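Local coordinates for putative 2OG-Fe(II) oxygenase family protein (Caulobacter crescentus CB15, PDB 3OOX) that probably acts as an iron(II)-dependent oxygenase that turns 2-oxoglutarate into ethylene and oxidises L-arginine, releasing succinate, at residues H109-M115 / Q165-S169. Residues are numbered along the deposited sequence; the frame is centred on the assembly and turned at random.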
loop_
_atom_site.group_PDB
_atom_site.type_symbol
_atom_site.label_atom_id
_atom_site.label_comp_id
_atom_site.label_asym_id
_atom_site.label_seq_id
_atom_site.Cartn_x
_atom_site.Cartn_y
_atom_site.Cartn_z
ATOM N N HIS A 109 -24.134 -7.534 -0.106
ATOM C CA HIS A 109 -23.316 -6.900 -1.149
ATOM C C HIS A 109 -22.927 -7.913 -2.246
ATOM O O HIS A 109 -22.563 -9.063 -1.919
ATOM C CB HIS A 109 -22.069 -6.291 -0.537
ATOM C CG HIS A 109 -21.420 -5.276 -1.394
ATOM N ND1 HIS A 109 -20.723 -5.600 -2.537
ATOM C CD2 HIS A 109 -21.378 -3.923 -1.286
ATOM C CE1 HIS A 109 -20.286 -4.491 -3.103
ATOM N NE2 HIS A 109 -20.679 -3.452 -2.364
ATOM N N ARG A 110 -22.948 -7.465 -3.493
ATOM C CA ARG A 110 -22.663 -8.291 -4.665
ATOM C C ARG A 110 -21.228 -8.826 -4.678
ATOM O O ARG A 110 -20.961 -9.815 -5.355
ATOM C CB ARG A 110 -22.910 -7.528 -5.960
ATOM C CG ARG A 110 -21.946 -6.399 -6.232
ATOM C CD ARG A 110 -22.465 -5.403 -7.292
ATOM N NE ARG A 110 -21.480 -4.434 -7.685
ATOM C CZ ARG A 110 -21.147 -3.340 -7.019
ATOM N NH1 ARG A 110 -21.796 -3.043 -5.894
ATOM N NH2 ARG A 110 -20.193 -2.503 -7.482
ATOM N N PHE A 111 -20.305 -8.164 -3.966
ATOM C CA PHE A 111 -18.904 -8.610 -3.935
ATOM C C PHE A 111 -18.629 -9.695 -2.899
ATOM O O PHE A 111 -17.522 -10.251 -2.870
ATOM C CB PHE A 111 -17.912 -7.450 -3.691
ATOM C CG PHE A 111 -17.847 -6.405 -4.770
ATOM C CD1 PHE A 111 -18.353 -6.597 -6.065
ATOM C CD2 PHE A 111 -17.208 -5.219 -4.473
ATOM C CE1 PHE A 111 -18.216 -5.589 -6.996
ATOM C CE2 PHE A 111 -17.073 -4.231 -5.371
ATOM C CZ PHE A 111 -17.567 -4.397 -6.649
ATOM N N ARG A 112 -19.605 -10.034 -2.050
ATOM C CA ARG A 112 -19.355 -11.001 -1.013
ATOM C C ARG A 112 -18.948 -12.382 -1.566
ATOM O O ARG A 112 -18.218 -13.113 -0.892
ATOM C CB ARG A 112 -20.558 -11.132 -0.090
ATOM C CG ARG A 112 -20.704 -9.947 0.833
ATOM C CD ARG A 112 -21.953 -10.025 1.729
ATOM N NE ARG A 112 -21.648 -9.203 2.873
ATOM C CZ ARG A 112 -20.932 -9.622 3.918
ATOM N NH1 ARG A 112 -20.583 -10.902 4.028
ATOM N NH2 ARG A 112 -20.605 -8.767 4.870
ATOM N N ALA A 113 -19.409 -12.738 -2.757
ATOM C CA ALA A 113 -19.047 -14.037 -3.331
ATOM C C ALA A 113 -17.553 -14.195 -3.601
ATOM O O ALA A 113 -17.057 -15.329 -3.661
ATOM C CB ALA A 113 -19.843 -14.291 -4.597
ATOM N N HIS A 114 -16.806 -13.091 -3.740
ATOM C CA HIS A 114 -15.364 -13.200 -3.981
ATOM C C HIS A 114 -14.498 -12.411 -2.992
ATOM O O HIS A 114 -13.270 -12.539 -3.020
ATOM C CB HIS A 114 -14.989 -12.809 -5.401
ATOM C CG HIS A 114 -15.029 -11.324 -5.643
ATOM N ND1 HIS A 114 -16.218 -10.658 -5.892
ATOM C CD2 HIS A 114 -14.052 -10.389 -5.698
ATOM C CE1 HIS A 114 -15.963 -9.374 -6.071
ATOM N NE2 HIS A 114 -14.666 -9.181 -5.951
HETATM N N MSE A 115 -15.115 -11.636 -2.094
HETATM C CA MSE A 115 -14.398 -10.891 -1.053
HETATM C C MSE A 115 -14.798 -11.397 0.309
HETATM O O MSE A 115 -15.949 -11.226 0.756
HETATM C CB MSE A 115 -14.703 -9.388 -1.165
HETATM C CG MSE A 115 -13.949 -8.760 -2.271
HETATM SE SE MSE A 115 -14.423 -6.948 -2.707
HETATM C CE MSE A 115 -14.193 -6.147 -1.000
ATOM N N GLN A 165 -14.895 2.939 -5.301
ATOM C CA GLN A 165 -15.972 2.653 -4.371
ATOM C C GLN A 165 -16.063 1.144 -4.097
ATOM O O GLN A 165 -16.095 0.334 -5.037
ATOM C CB GLN A 165 -17.294 3.146 -4.960
ATOM C CG GLN A 165 -18.518 2.925 -4.084
ATOM C CD GLN A 165 -19.774 3.601 -4.602
ATOM O OE1 GLN A 165 -19.832 4.804 -4.708
ATOM N NE2 GLN A 165 -20.768 2.824 -4.926
ATOM N N ASP A 166 -16.145 0.791 -2.821
ATOM C CA ASP A 166 -16.138 -0.605 -2.401
ATOM C C ASP A 166 -14.948 -1.388 -2.959
ATOM O O ASP A 166 -15.026 -2.612 -3.085
ATOM C CB ASP A 166 -17.475 -1.313 -2.716
ATOM C CG ASP A 166 -18.658 -0.730 -1.922
ATOM O OD1 ASP A 166 -18.386 -0.149 -0.879
ATOM O OD2 ASP A 166 -19.801 -0.842 -2.389
ATOM N N GLY A 167 -13.839 -0.688 -3.163
ATOM C CA GLY A 167 -12.633 -1.321 -3.685
ATOM C C GLY A 167 -12.103 -2.408 -2.762
ATOM O O GLY A 167 -12.271 -2.329 -1.552
ATOM N N ASN A 168 -11.414 -3.383 -3.351
ATOM C CA ASN A 168 -10.944 -4.588 -2.654
ATOM C C ASN A 168 -9.631 -4.282 -1.941
ATOM O O ASN A 168 -8.630 -4.981 -2.108
ATOM C CB ASN A 168 -10.767 -5.719 -3.648
ATOM C CG ASN A 168 -10.764 -7.087 -3.004
ATOM O OD1 ASN A 168 -10.838 -7.259 -1.775
ATOM N ND2 ASN A 168 -10.673 -8.105 -3.875
ATOM N N SER A 169 -9.650 -3.217 -1.153
ATOM C CA SER A 169 -8.466 -2.687 -0.504
ATOM C C SER A 169 -8.124 -3.439 0.759
ATOM O O SER A 169 -9.002 -3.991 1.440
ATOM C CB SER A 169 -8.631 -1.181 -0.234
ATOM O OG SER A 169 -8.867 -0.499 -1.468
HETATM O O HOH W 1 -18.418 -0.132 -6.450
HETATM O O HOH W 2 -20.705 -0.291 -4.759
HETATM O O HOH W 3 -10.995 -11.065 -3.545
#
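A histidine–carboxylate hydrogen bond, H109 to D166, joins two loops at the periphery of this 2OG-Fe(II) oxygenase: the loop between strand 97-101 and helix 127-152 and the link from helix 161-164 into strand 170-176 of the main sheet. NE2 of H109 donates to OD2 of D166 at 2.8 Å, the N-H pointing nearly straight at the oxygen (159°). The acceptor lies close to the imidazole plane but is itself met from above the carboxylate plane, the two flat groups standing 77° apart. ND1, the ring's other nitrogen, accepts from the backbone N of F111 at 3.0 Å; chi1 of -161° swings the imidazole toward D166, and bonds at both nitrogens fix its rotation. H109 CE1 sits over one face of the F111 ring, toward its rim, while the ring's edge meets the D166 carbonyl, CE2 to O 3.5 Å. At the other end, selenomethionine M115 and N168 run past each other in opposite directions; M115 CG comes 3.5 Å from N168 OD1, and the methyl CE curls back at chi3 to touch the same oxygen. Water 3 bridges H114 O and N168 ND2, while water 2 links R110 NH1, Q165 NE2 and D166 OD2. Replacing H109 with a phenylalanine would probably leave D166 OD2 without its ring N-H donor and the F111 amide without its acceptor. R110, salt-bridged to D274, keeps NH1 4.6 Å from D166 OD2, too far for direct pairing, yet its charge probably favours an ionised carboxylate that both water 2 and the imidazole N-H can serve.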